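Local coordinates for protein DMATS type aromatic prenyltransferase (Streptomyces coelicolor, PDB 6ZS0) that probably transfers a dimethylallyl group to position 5 of the indole ring of tryptophan, as an aromatic prenyltransferase of the DMATS family, at residues A[79-84]-A[133-138]; A[147-152]-A[192-197]; A[7-12]-A[343-348]; A[186-191]-A[203-208]. All blocks are in the same frame, centred on the assembly; numbering follows the deposited sequence. Where two conformers were deposited one is given.

The four contacts sample one ABBA barrel, a closed antiparallel sheet wrapped in helices. Contact 1 joins strands 77-82 and 135-139. Contact 2, its centre about 10 Å away, continues the sheet through 147-152 to 191-195, and contact 4 sets the approach to 191-195 against strand 202-209. These three touch one another: A137 and W135 bond to K149 and Y151, A192 bonds to K204, and W135 meets F190. Contact 1 closes before contacts 2 and 4, whose segments alternate. Contact 3 encloses them all in sequence, bringing the N-terminal helix to strand 338-344, about 27 Å between centres from contact 4. Neighbouring strands build the wall, and the chain's two end regions meet beside its closing strand.

Contact 1: A[79-84]-A[133-138]; sequences RVLVEP and ALWCAL
V80 and V82 exchange paired backbone hydrogen bonds with L138 and C136, the strands running antiparallel at 166° in the wall of the ABBA barrel. Between these two pairs, L81 and A137 bring their CA atoms to 4.2 Å. The contact is a clear example of how such a wall sorts its residues by burial. V80, V82, C136 and L138 share a wholly buried side, where C136 touches M105 of helix 91-109. Here V80 and L138 lie alongside each other and point the same way, with V80 CG1 3.9 Å from L138 CB. The other side is more open to solvent and carries the partly exposed L81 and R79. L81 CD2 slants against W135 CE3 at 4.0 Å, and L81 CD1 rests 3.9 Å from A137 CB. For R79 it is the base of the side chain that makes the contact, CB lying 3.5 Å from L138 O.

Beyond the strand end, E83 is buried against W135. Its CG stands opposite the backbone N (chi1 176°) and the chain stays extended, passing the indole with CB 3.6 Å from W135 CD1. W135 NE1 then donates to E83 OE1 at 3.0 Å. The acceptor lies in the ring plane, whereas the donor comes from above the carboxylate, the two planes being 56° apart. A leucine here would probably leave the buried indole N-H without its mate and the ring freer to turn. A water that accepts the A133 N-H also sits 2.8 Å from E83 OE1, so the indole and the water converge on one oxygen, which probably restrains the carboxylate's rotation.

Contact 2: A[147-152]-A[192-197]; sequences GVKVYL and ALDLGN
Strand 147-152 runs antiparallel to strand 191-195, with V148 opposite L195 and V150 opposite L193, the two inclined at 162° as neighbours in the ABBA barrel. V150 and L193 exchange both of their backbone hydrogen bonds. At the V148 pair, L195 N reaches V148 O at a short 2.6 Å, while a water lies between V148 N, by a weak bond, and L195 O. The strands thus illustrate a regular pairing that takes in solvent at one end. On the side of V148 and V150, the side chains of V150 and L195 cross at a slant, with V150 CG2 3.7 Å from L195 CD1. On the other side K149 and D194 are partly exposed. The lysine chain bends at its third torsion (chi3 -36°), which brings its end to the aspartate: K149 NZ forms a salt bridge with D194 OD2 at 3.4 Å, and K149 CE lies equally near that oxygen. A methionine in its place would probably leave D194 without this charged mate, although K204 of the next strand also packs on the carboxylate. Farther along the same side, a CH-pi contact closes the row: A192 CB stands over one face of the Y151 ring, 4.1 Å from its centroid and 20° off the ring normal.

Contact 3: A[7-12]-A[343-348]; sequences GSFTGG and LSSEAY
F9 and T10, on helix 6-20, approach residues 345-347 no closer than 6.8 Å between CA atoms, those of T10 and S345, so side chains must bridge the gap. The contact exemplifies how one aromatic ring can join a helix to a loop: residues 7-12 and 343-348 touch by packing alone, and the polar link, from S345 to Q13, comes just further along the same helix.

F9 does most of this. Its CG lies opposite the backbone N (chi1 179°), which carries the ring out toward residues 345-347. The rim formed by CD1, CE1 and CZ does the touching. S345 O lies in the plane of the ring at its edge, 3.5 Å from F9 CE1. A347 comes in at a slant, its CA 3.5 Å from F9 CE1 and its CB 3.7 Å from F9 CD1. E346, with positive phi and psi, sits at the bend between these two partners, and its side chain starts away from the helix.

The hydroxyl of S345 fills the corner between two helix residues, with S345 OG 3.6 Å from F9 CE1 and 3.7 Å from T10 CG2. Its polar needs are met by a hydrogen bond to Q13 OE1. T10 likewise turns its OG1 back to L6 O and leaves the methyl for S345.

Outside the two segments, F9 also packs on L47, S345 on T62, and A347 on L6. Strand 338-344 pairs through L343 with F66, closing the barrel, and L343 rests on helix 303-312; helix 6-20 meets residues 345-347, downstream of L343.

Contact 4: A[186-191]-A[203-208]; sequences SGYPFL and AKVYLR
F190 presents the edge of its ring to the face of Y206, a T-shaped pair with centroids 5.5 Å apart and planes at 81°. F190 CG lies opposite its carbonyl carbon (chi1 -53°), which swings the ring so that CD2 points at the Y206 face near CG; F190 CB comes within 3.7 Å of Y206 CD1. W135 meets F190 as well, tying the pair to the strand that carries it. Y188 goes to the other side and lies alongside L207, pointing the same way, its CD1 4.0 Å from L207 CD1. P189 crosses Y206 nearly at right angles, its CG toward Y206 CB. In the ABBA barrel, this loop leads from helix 162-175 into strand 191-195 and lies antiparallel to strand 202-209, an instructive case of sheet pairing interrupted at a proline. Y206 N donates to F190 O at 3.0 Å. F190 N does not return the bond: it lies 4.3 Å from Y206 O, where P189 CD sits instead, and a water donates to both oxygens, 2.7 Å from F190 O and 2.6 Å from Y206 O. At the far end S186 N makes an almost straight bond of 2.8 Å to R208 O.

Contact 1: A[79-84]-A[133-138]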
loop_
_atom_site.group_PDB
_atom_site.type_symbol
_atom_site.label_atom_id
_atom_site.label_comp_id
_atom_site.label_asym_id
_atom_site.label_seq_id
_atom_site.Cartn_x
_atom_site.Cartn_y
_atom_site.Cartn_z
ATOM N N ARG A 79 2.339 -7.939 3.529
ATOM C CA ARG A 79 1.954 -6.753 4.319
ATOM C C ARG A 79 0.444 -6.655 4.420
ATOM O O ARG A 79 -0.279 -7.115 3.521
ATOM C CB ARG A 79 2.503 -5.468 3.713
ATOM C CG ARG A 79 4.012 -5.396 3.709
ATOM C CD ARG A 79 4.487 -4.195 2.927
ATOM N NE ARG A 79 5.902 -3.990 3.174
ATOM C CZ ARG A 79 6.873 -4.745 2.665
ATOM N NH1 ARG A 79 6.588 -5.762 1.861
ATOM N NH2 ARG A 79 8.134 -4.476 2.963
ATOM N N VAL A 80 -0.004 -5.981 5.475
ATOM C CA VAL A 80 -1.420 -5.562 5.601
ATOM C C VAL A 80 -1.439 -4.070 5.887
ATOM O O VAL A 80 -0.658 -3.608 6.753
ATOM C CB VAL A 80 -2.191 -6.329 6.674
ATOM C CG1 VAL A 80 -1.558 -6.177 8.044
ATOM C CG2 VAL A 80 -3.653 -5.918 6.689
ATOM N N LEU A 81 -2.246 -3.356 5.120
ATOM C CA LEU A 81 -2.440 -1.906 5.231
ATOM C C LEU A 81 -3.789 -1.677 5.899
ATOM O O LEU A 81 -4.796 -2.302 5.486
ATOM C CB LEU A 81 -2.420 -1.272 3.847
ATOM C CG LEU A 81 -2.621 0.249 3.823
ATOM C CD1 LEU A 81 -1.396 0.962 4.364
ATOM C CD2 LEU A 81 -2.928 0.691 2.419
ATOM N N VAL A 82 -3.832 -0.830 6.919
ATOM C CA VAL A 82 -5.087 -0.597 7.676
ATOM C C VAL A 82 -5.222 0.886 7.995
ATOM O O VAL A 82 -4.200 1.581 8.184
ATOM C CB VAL A 82 -5.143 -1.432 8.972
ATOM C CG1 VAL A 82 -3.945 -1.166 9.861
ATOM C CG2 VAL A 82 -6.411 -1.174 9.751
ATOM N N GLU A 83 -6.458 1.347 8.114
ATOM C CA GLU A 83 -6.765 2.702 8.610
ATOM C C GLU A 83 -7.307 2.560 10.027
ATOM O O GLU A 83 -8.482 2.263 10.205
ATOM C CB GLU A 83 -7.760 3.375 7.674
ATOM C CG GLU A 83 -8.179 4.735 8.190
ATOM C CD GLU A 83 -9.056 5.509 7.227
ATOM O OE1 GLU A 83 -8.551 6.412 6.533
ATOM O OE2 GLU A 83 -10.209 5.222 7.204
ATOM N N PRO A 84 -6.491 2.693 11.090
ATOM C CA PRO A 84 -6.983 2.400 12.436
ATOM C C PRO A 84 -8.090 3.342 12.905
ATOM O O PRO A 84 -8.960 2.942 13.693
ATOM C CB PRO A 84 -5.750 2.517 13.318
ATOM C CG PRO A 84 -4.602 2.458 12.413
ATOM C CD PRO A 84 -5.063 3.013 11.079
ATOM N N ALA A 133 -5.867 10.658 7.045
ATOM C CA ALA A 133 -5.058 11.224 8.138
ATOM C C ALA A 133 -3.867 10.317 8.450
ATOM O O ALA A 133 -2.767 10.829 8.596
ATOM C CB ALA A 133 -5.919 11.448 9.359
ATOM N N LEU A 134 -4.083 9.012 8.570
ATOM C CA LEU A 134 -2.990 8.091 8.978
ATOM C C LEU A 134 -3.380 6.678 8.626
ATOM O O LEU A 134 -4.437 6.196 9.082
ATOM C CB LEU A 134 -2.718 8.221 10.479
ATOM C CG LEU A 134 -1.467 7.492 10.982
ATOM C CD1 LEU A 134 -0.901 8.229 12.186
ATOM C CD2 LEU A 134 -1.760 6.014 11.298
ATOM N N TRP A 135 -2.560 6.022 7.834
ATOM C CA TRP A 135 -2.657 4.578 7.592
ATOM C C TRP A 135 -1.387 3.947 8.138
ATOM O O TRP A 135 -0.364 4.619 8.233
ATOM C CB TRP A 135 -2.809 4.233 6.111
ATOM C CG TRP A 135 -4.035 4.778 5.448
ATOM C CD1 TRP A 135 -5.180 5.251 6.035
ATOM C CD2 TRP A 135 -4.244 4.871 4.031
ATOM N NE1 TRP A 135 -6.079 5.614 5.073
ATOM C CE2 TRP A 135 -5.523 5.402 3.840
ATOM C CE3 TRP A 135 -3.455 4.574 2.923
ATOM C CZ2 TRP A 135 -6.029 5.649 2.568
ATOM C CZ3 TRP A 135 -3.962 4.812 1.669
ATOM C CH2 TRP A 135 -5.231 5.309 1.501
ATOM N N CYS A 136 -1.505 2.690 8.474
ATOM C CA CYS A 136 -0.407 1.863 8.982
ATOM C C CYS A 136 -0.281 0.625 8.100
ATOM O O CYS A 136 -1.299 -0.021 7.836
ATOM C CB CYS A 136 -0.670 1.518 10.433
ATOM S SG CYS A 136 0.709 0.627 11.177
ATOM N N ALA A 137 0.941 0.314 7.647
ATOM C CA ALA A 137 1.218 -0.976 6.987
ATOM C C ALA A 137 2.099 -1.805 7.917
ATOM O O ALA A 137 3.091 -1.288 8.444
ATOM C CB ALA A 137 1.889 -0.776 5.673
ATOM N N LEU A 138 1.715 -3.039 8.091
ATOM C CA LEU A 138 2.452 -4.014 8.910
ATOM C C LEU A 138 3.084 -5.055 7.981
ATOM O O LEU A 138 2.354 -5.686 7.228
ATOM C CB LEU A 138 1.462 -4.635 9.888
ATOM C CG LEU A 138 0.866 -3.619 10.869
ATOM C CD1 LEU A 138 -0.403 -4.114 11.511
ATOM C CD2 LEU A 138 1.895 -3.245 11.911
HETATM O O HOH W 1 -6.932 8.217 7.885
#

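Contact 2: A[147-152]-A[192-197]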
loop_
_atom_site.group_PDB
_atom_site.type_symbol
_atom_site.label_atom_id
_atom_site.label_comp_id
_atom_site.label_asym_id
_atom_site.label_seq_id
_atom_site.Cartn_x
_atom_site.Cartn_y
_atom_site.Cartn_z
ATOM N N GLY A 147 7.347 -5.298 10.811
ATOM C CA GLY A 147 7.822 -3.975 10.390
ATOM C C GLY A 147 6.628 -3.047 10.392
ATOM O O GLY A 147 5.539 -3.528 10.048
ATOM N N VAL A 148 6.802 -1.817 10.832
ATOM C CA VAL A 148 5.699 -0.823 10.896
ATOM C C VAL A 148 6.033 0.362 9.988
ATOM O O VAL A 148 7.101 0.944 10.124
ATOM C CB VAL A 148 5.434 -0.391 12.340
ATOM C CG1 VAL A 148 4.396 0.712 12.430
ATOM C CG2 VAL A 148 5.026 -1.583 13.198
ATOM N N LYS A 149 5.112 0.710 9.099
ATOM C CA LYS A 149 5.227 1.852 8.189
ATOM C C LYS A 149 3.995 2.719 8.428
ATOM O O LYS A 149 2.913 2.134 8.501
ATOM C CB LYS A 149 5.254 1.346 6.751
ATOM C CG LYS A 149 5.667 2.357 5.698
ATOM C CD LYS A 149 5.981 1.702 4.367
ATOM C CE LYS A 149 6.652 0.357 4.519
ATOM N NZ LYS A 149 7.295 -0.087 3.259
ATOM N N VAL A 150 4.170 4.019 8.574
ATOM C CA VAL A 150 3.059 4.979 8.736
ATOM C C VAL A 150 2.965 5.859 7.504
ATOM O O VAL A 150 3.986 6.395 7.102
ATOM C CB VAL A 150 3.272 5.803 10.015
ATOM C CG1 VAL A 150 2.173 6.802 10.227
ATOM C CG2 VAL A 150 3.379 4.861 11.195
ATOM N N TYR A 151 1.739 6.025 6.977
ATOM C CA TYR A 151 1.397 6.853 5.799
ATOM C C TYR A 151 0.639 8.082 6.270
ATOM O O TYR A 151 -0.343 7.937 6.984
ATOM C CB TYR A 151 0.547 6.058 4.824
ATOM C CG TYR A 151 1.275 4.956 4.114
ATOM C CD1 TYR A 151 1.480 3.741 4.730
ATOM C CD2 TYR A 151 1.757 5.139 2.831
ATOM C CE1 TYR A 151 2.153 2.716 4.076
ATOM C CE2 TYR A 151 2.441 4.129 2.174
ATOM C CZ TYR A 151 2.643 2.925 2.803
ATOM O OH TYR A 151 3.281 1.906 2.148
ATOM N N LEU A 152 1.143 9.241 5.881
ATOM C CA LEU A 152 0.565 10.554 6.223
ATOM C C LEU A 152 0.238 11.314 4.942
ATOM O O LEU A 152 0.694 10.887 3.852
ATOM C CB LEU A 152 1.565 11.307 7.090
ATOM C CG LEU A 152 2.043 10.583 8.341
ATOM C CD1 LEU A 152 3.228 11.293 8.935
ATOM C CD2 LEU A 152 0.908 10.499 9.344
ATOM N N ALA A 192 5.569 8.632 3.851
ATOM C CA ALA A 192 5.573 7.463 4.739
ATOM C C ALA A 192 6.908 7.355 5.494
ATOM O O ALA A 192 7.946 7.799 4.993
ATOM C CB ALA A 192 5.274 6.227 3.969
ATOM N N LEU A 193 6.831 6.817 6.690
ATOM C CA LEU A 193 8.015 6.516 7.539
ATOM C C LEU A 193 8.025 5.033 7.852
ATOM O O LEU A 193 7.044 4.544 8.338
ATOM C CB LEU A 193 7.942 7.316 8.843
ATOM C CG LEU A 193 8.196 8.805 8.734
ATOM C CD1 LEU A 193 8.093 9.454 10.120
ATOM C CD2 LEU A 193 9.572 9.064 8.127
ATOM N N ASP A 194 9.152 4.372 7.629
ATOM C CA ASP A 194 9.396 2.987 8.080
ATOM C C ASP A 194 9.914 3.050 9.522
ATOM O O ASP A 194 10.982 3.600 9.689
ATOM C CB ASP A 194 10.417 2.310 7.170
ATOM C CG ASP A 194 9.833 1.214 6.328
ATOM O OD1 ASP A 194 9.404 0.199 6.915
ATOM O OD2 ASP A 194 9.797 1.388 5.108
ATOM N N LEU A 195 9.148 2.575 10.511
ATOM C CA LEU A 195 9.525 2.625 11.964
ATOM C C LEU A 195 10.010 1.249 12.464
ATOM O O LEU A 195 9.383 0.209 12.157
ATOM C CB LEU A 195 8.330 3.102 12.793
ATOM C CG LEU A 195 7.667 4.400 12.343
ATOM C CD1 LEU A 195 6.457 4.695 13.205
ATOM C CD2 LEU A 195 8.644 5.554 12.377
ATOM N N GLY A 196 11.093 1.246 13.229
ATOM C CA GLY A 196 11.679 0.025 13.811
ATOM C C GLY A 196 12.607 0.373 14.952
ATOM O O GLY A 196 12.392 1.413 15.601
ATOM N N ASN A 197 13.620 -0.454 15.189
ATOM C CA ASN A 197 14.549 -0.276 16.330
ATOM C C ASN A 197 15.649 0.737 15.968
ATOM O O ASN A 197 16.609 0.889 16.756
ATOM C CB ASN A 197 15.117 -1.617 16.763
ATOM C CG ASN A 197 16.041 -2.250 15.746
ATOM O OD1 ASN A 197 16.112 -1.814 14.589
ATOM N ND2 ASN A 197 16.776 -3.268 16.186
HETATM O O HOH W 2 9.576 -1.263 9.700
#

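Contact 3: A[7-12]-A[343-348]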
loop_
_atom_site.group_PDB
_atom_site.type_symbol
_atom_site.label_atom_id
_atom_site.label_comp_id
_atom_site.label_asym_id
_atom_site.label_seq_id
_atom_site.Cartn_x
_atom_site.Cartn_y
_atom_site.Cartn_z
ATOM N N GLY A 7 -13.784 -7.508 11.085
ATOM C CA GLY A 7 -12.691 -8.240 11.755
ATOM C C GLY A 7 -12.637 -9.709 11.367
ATOM O O GLY A 7 -11.544 -10.210 11.071
ATOM N N SER A 8 -13.766 -10.418 11.364
ATOM C CA SER A 8 -13.772 -11.866 11.066
ATOM C C SER A 8 -13.391 -12.057 9.603
ATOM O O SER A 8 -12.623 -12.985 9.285
ATOM C CB SER A 8 -15.077 -12.525 11.409
ATOM O OG SER A 8 -16.123 -12.158 10.523
ATOM N N PHE A 9 -13.892 -11.206 8.715
ATOM C CA PHE A 9 -13.704 -11.370 7.263
ATOM C C PHE A 9 -12.251 -11.049 6.898
ATOM O O PHE A 9 -11.589 -11.874 6.230
ATOM C CB PHE A 9 -14.695 -10.503 6.487
ATOM C CG PHE A 9 -14.544 -10.612 4.995
ATOM C CD1 PHE A 9 -13.730 -9.738 4.296
ATOM C CD2 PHE A 9 -15.232 -11.580 4.284
ATOM C CE1 PHE A 9 -13.601 -9.831 2.915
ATOM C CE2 PHE A 9 -15.105 -11.662 2.905
ATOM C CZ PHE A 9 -14.293 -10.792 2.223
ATOM N N THR A 10 -11.740 -9.897 7.311
ATOM C CA THR A 10 -10.349 -9.476 6.954
ATOM C C THR A 10 -9.359 -10.351 7.714
ATOM O O THR A 10 -8.280 -10.607 7.183
ATOM C CB THR A 10 -10.111 -7.984 7.183
ATOM O OG1 THR A 10 -10.210 -7.649 8.575
ATOM C CG2 THR A 10 -11.040 -7.128 6.346
ATOM N N GLY A 11 -9.745 -10.822 8.881
ATOM C CA GLY A 11 -8.920 -11.746 9.692
ATOM C C GLY A 11 -8.777 -13.079 9.022
ATOM O O GLY A 11 -7.649 -13.616 8.985
ATOM N N GLY A 12 -9.866 -13.614 8.475
ATOM C CA GLY A 12 -9.861 -14.848 7.697
ATOM C C GLY A 12 -8.945 -14.698 6.504
ATOM O O GLY A 12 -8.144 -15.599 6.233
ATOM N N LEU A 343 -3.459 -6.402 -3.132
ATOM C CA LEU A 343 -4.632 -7.297 -3.188
ATOM C C LEU A 343 -5.788 -6.705 -2.385
ATOM O O LEU A 343 -5.628 -6.439 -1.168
ATOM C CB LEU A 343 -4.243 -8.677 -2.663
ATOM C CG LEU A 343 -3.041 -9.306 -3.373
ATOM C CD1 LEU A 343 -2.625 -10.623 -2.712
ATOM C CD2 LEU A 343 -3.295 -9.495 -4.853
ATOM N N SER A 344 -6.917 -6.548 -3.053
ATOM C CA SER A 344 -8.130 -5.930 -2.502
ATOM C C SER A 344 -8.837 -6.915 -1.570
ATOM O O SER A 344 -9.028 -8.061 -1.950
ATOM C CB SER A 344 -9.043 -5.497 -3.637
ATOM O OG SER A 344 -8.423 -4.475 -4.423
ATOM N N SER A 345 -9.288 -6.470 -0.407
ATOM C CA SER A 345 -10.086 -7.307 0.509
ATOM C C SER A 345 -11.497 -7.543 -0.054
ATOM O O SER A 345 -12.008 -8.641 0.048
ATOM C CB SER A 345 -10.102 -6.697 1.885
ATOM O OG SER A 345 -11.090 -7.323 2.680
ATOM N N GLU A 346 -12.129 -6.523 -0.618
ATOM C CA GLU A 346 -13.488 -6.601 -1.232
ATOM C C GLU A 346 -14.502 -7.105 -0.194
ATOM O O GLU A 346 -15.417 -7.848 -0.544
ATOM C CB GLU A 346 -13.389 -7.387 -2.549
ATOM C CG GLU A 346 -12.574 -6.606 -3.586
ATOM C CD GLU A 346 -12.742 -6.962 -5.049
ATOM O OE1 GLU A 346 -13.568 -7.812 -5.348
ATOM O OE2 GLU A 346 -12.023 -6.374 -5.880
ATOM N N ALA A 347 -14.419 -6.600 1.028
ATOM C CA ALA A 347 -15.377 -6.928 2.099
ATOM C C ALA A 347 -16.769 -6.402 1.738
ATOM O O ALA A 347 -17.748 -6.886 2.365
ATOM C CB ALA A 347 -14.926 -6.345 3.411
ATOM N N TYR A 348 -16.860 -5.403 0.853
ATOM C CA TYR A 348 -18.138 -4.742 0.495
ATOM C C TYR A 348 -18.457 -5.010 -0.971
ATOM O O TYR A 348 -19.283 -4.291 -1.526
ATOM C CB TYR A 348 -18.050 -3.272 0.869
ATOM C CG TYR A 348 -17.948 -3.047 2.346
ATOM C CD1 TYR A 348 -19.014 -3.358 3.190
ATOM C CD2 TYR A 348 -16.784 -2.573 2.925
ATOM C CE1 TYR A 348 -18.919 -3.167 4.557
ATOM C CE2 TYR A 348 -16.688 -2.356 4.286
ATOM C CZ TYR A 348 -17.761 -2.651 5.114
ATOM O OH TYR A 348 -17.649 -2.465 6.459
#

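Contact 4: A[186-191]-A[203-208]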
loop_
_atom_site.group_PDB
_atom_site.type_symbol
_atom_site.label_atom_id
_atom_site.label_comp_id
_atom_site.label_asym_id
_atom_site.label_seq_id
_atom_site.Cartn_x
_atom_site.Cartn_y
_atom_site.Cartn_z
ATOM N N SER A 186 2.286 15.290 -10.370
ATOM C CA SER A 186 0.982 15.997 -10.384
ATOM C C SER A 186 0.489 16.226 -8.959
ATOM O O SER A 186 -0.585 16.806 -8.803
ATOM C CB SER A 186 -0.054 15.238 -11.191
ATOM O OG SER A 186 0.536 14.606 -12.327
ATOM N N GLY A 187 1.245 15.798 -7.960
ATOM C CA GLY A 187 0.767 15.756 -6.574
ATOM C C GLY A 187 1.640 14.867 -5.713
ATOM O O GLY A 187 2.530 14.158 -6.245
ATOM N N TYR A 188 1.435 14.949 -4.407
ATOM C CA TYR A 188 2.216 14.246 -3.365
ATOM C C TYR A 188 1.219 13.505 -2.496
ATOM O O TYR A 188 0.815 14.012 -1.442
ATOM C CB TYR A 188 3.049 15.254 -2.559
ATOM C CG TYR A 188 3.973 16.064 -3.408
ATOM C CD1 TYR A 188 5.213 15.571 -3.780
ATOM C CD2 TYR A 188 3.575 17.284 -3.907
ATOM C CE1 TYR A 188 6.050 16.286 -4.619
ATOM C CE2 TYR A 188 4.397 18.022 -4.736
ATOM C CZ TYR A 188 5.633 17.520 -5.100
ATOM O OH TYR A 188 6.454 18.239 -5.928
ATOM N N PRO A 189 0.739 12.324 -2.922
ATOM C CA PRO A 189 -0.378 11.682 -2.213
ATOM C C PRO A 189 -0.015 11.160 -0.817
ATOM O O PRO A 189 -0.903 11.106 0.005
ATOM C CB PRO A 189 -0.856 10.558 -3.127
ATOM C CG PRO A 189 0.297 10.306 -4.076
ATOM C CD PRO A 189 1.102 11.601 -4.163
ATOM N N PHE A 190 1.236 10.808 -0.559
ATOM C CA PHE A 190 1.647 10.234 0.741
ATOM C C PHE A 190 3.062 10.634 1.068
ATOM O O PHE A 190 3.898 10.739 0.137
ATOM C CB PHE A 190 1.636 8.703 0.725
ATOM C CG PHE A 190 0.342 8.096 0.262
ATOM C CD1 PHE A 190 -0.739 8.014 1.111
ATOM C CD2 PHE A 190 0.218 7.547 -1.005
ATOM C CE1 PHE A 190 -1.932 7.459 0.691
ATOM C CE2 PHE A 190 -0.981 6.999 -1.434
ATOM C CZ PHE A 190 -2.062 6.961 -0.583
ATOM N N LEU A 191 3.332 10.838 2.356
ATOM C CA LEU A 191 4.678 10.674 2.900
ATOM C C LEU A 191 4.628 9.554 3.926
ATOM O O LEU A 191 3.683 9.543 4.772
ATOM C CB LEU A 191 5.143 11.980 3.523
ATOM C CG LEU A 191 6.587 11.982 4.003
ATOM C CD1 LEU A 191 7.209 13.337 3.714
ATOM C CD2 LEU A 191 6.674 11.647 5.475
ATOM N N ALA A 203 12.509 7.557 5.139
ATOM C CA ALA A 203 11.446 8.476 4.652
ATOM C C ALA A 203 11.120 8.144 3.205
ATOM O O ALA A 203 12.042 8.028 2.387
ATOM C CB ALA A 203 11.865 9.908 4.773
ATOM N N LYS A 204 9.830 8.015 2.909
ATOM C CA LYS A 204 9.330 7.640 1.572
ATOM C C LYS A 204 8.406 8.751 1.086
ATOM O O LYS A 204 7.470 9.101 1.826
ATOM C CB LYS A 204 8.610 6.293 1.653
ATOM C CG LYS A 204 9.484 5.127 2.102
ATOM C CD LYS A 204 8.697 3.848 2.372
ATOM C CE LYS A 204 9.473 2.596 1.997
ATOM N NZ LYS A 204 9.479 2.367 0.532
ATOM N N VAL A 205 8.689 9.320 -0.085
ATOM C CA VAL A 205 7.835 10.366 -0.695
ATOM C C VAL A 205 7.149 9.750 -1.902
ATOM O O VAL A 205 7.829 9.170 -2.741
ATOM C CB VAL A 205 8.615 11.630 -1.098
ATOM C CG1 VAL A 205 7.684 12.724 -1.604
ATOM C CG2 VAL A 205 9.458 12.161 0.055
ATOM N N TYR A 206 5.832 9.850 -1.956
ATOM C CA TYR A 206 5.026 9.352 -3.087
ATOM C C TYR A 206 4.645 10.522 -3.981
ATOM O O TYR A 206 4.266 11.596 -3.462
ATOM C CB TYR A 206 3.786 8.613 -2.602
ATOM C CG TYR A 206 4.058 7.283 -1.980
ATOM C CD1 TYR A 206 4.657 7.184 -0.744
ATOM C CD2 TYR A 206 3.713 6.113 -2.643
ATOM C CE1 TYR A 206 4.912 5.949 -0.172
ATOM C CE2 TYR A 206 3.918 4.876 -2.060
ATOM C CZ TYR A 206 4.527 4.797 -0.825
ATOM O OH TYR A 206 4.795 3.588 -0.237
ATOM N N LEU A 207 4.737 10.314 -5.295
ATOM C CA LEU A 207 4.303 11.278 -6.315
ATOM C C LEU A 207 3.173 10.658 -7.116
ATOM O O LEU A 207 3.267 9.462 -7.433
ATOM C CB LEU A 207 5.472 11.611 -7.254
ATOM C CG LEU A 207 6.445 12.696 -6.788
ATOM C CD1 LEU A 207 7.023 12.401 -5.448
ATOM C CD2 LEU A 207 7.574 12.850 -7.800
ATOM N N ARG A 208 2.197 11.471 -7.478
ATOM C CA ARG A 208 1.129 11.123 -8.446
ATOM C C ARG A 208 1.633 11.455 -9.856
ATOM O O ARG A 208 2.273 12.522 -10.009
ATOM C CB ARG A 208 -0.121 11.937 -8.119
ATOM C CG ARG A 208 -1.417 11.380 -8.695
ATOM C CD ARG A 208 -2.631 12.198 -8.254
ATOM N NE ARG A 208 -2.342 13.049 -7.100
ATOM C CZ ARG A 208 -2.711 12.828 -5.832
ATOM N NH1 ARG A 208 -2.323 13.677 -4.900
ATOM N NH2 ARG A 208 -3.455 11.779 -5.491
HETATM O O HOH W 3 -2.266 14.870 -2.737
HETATM O O HOH W 4 4.694 12.911 -1.235
#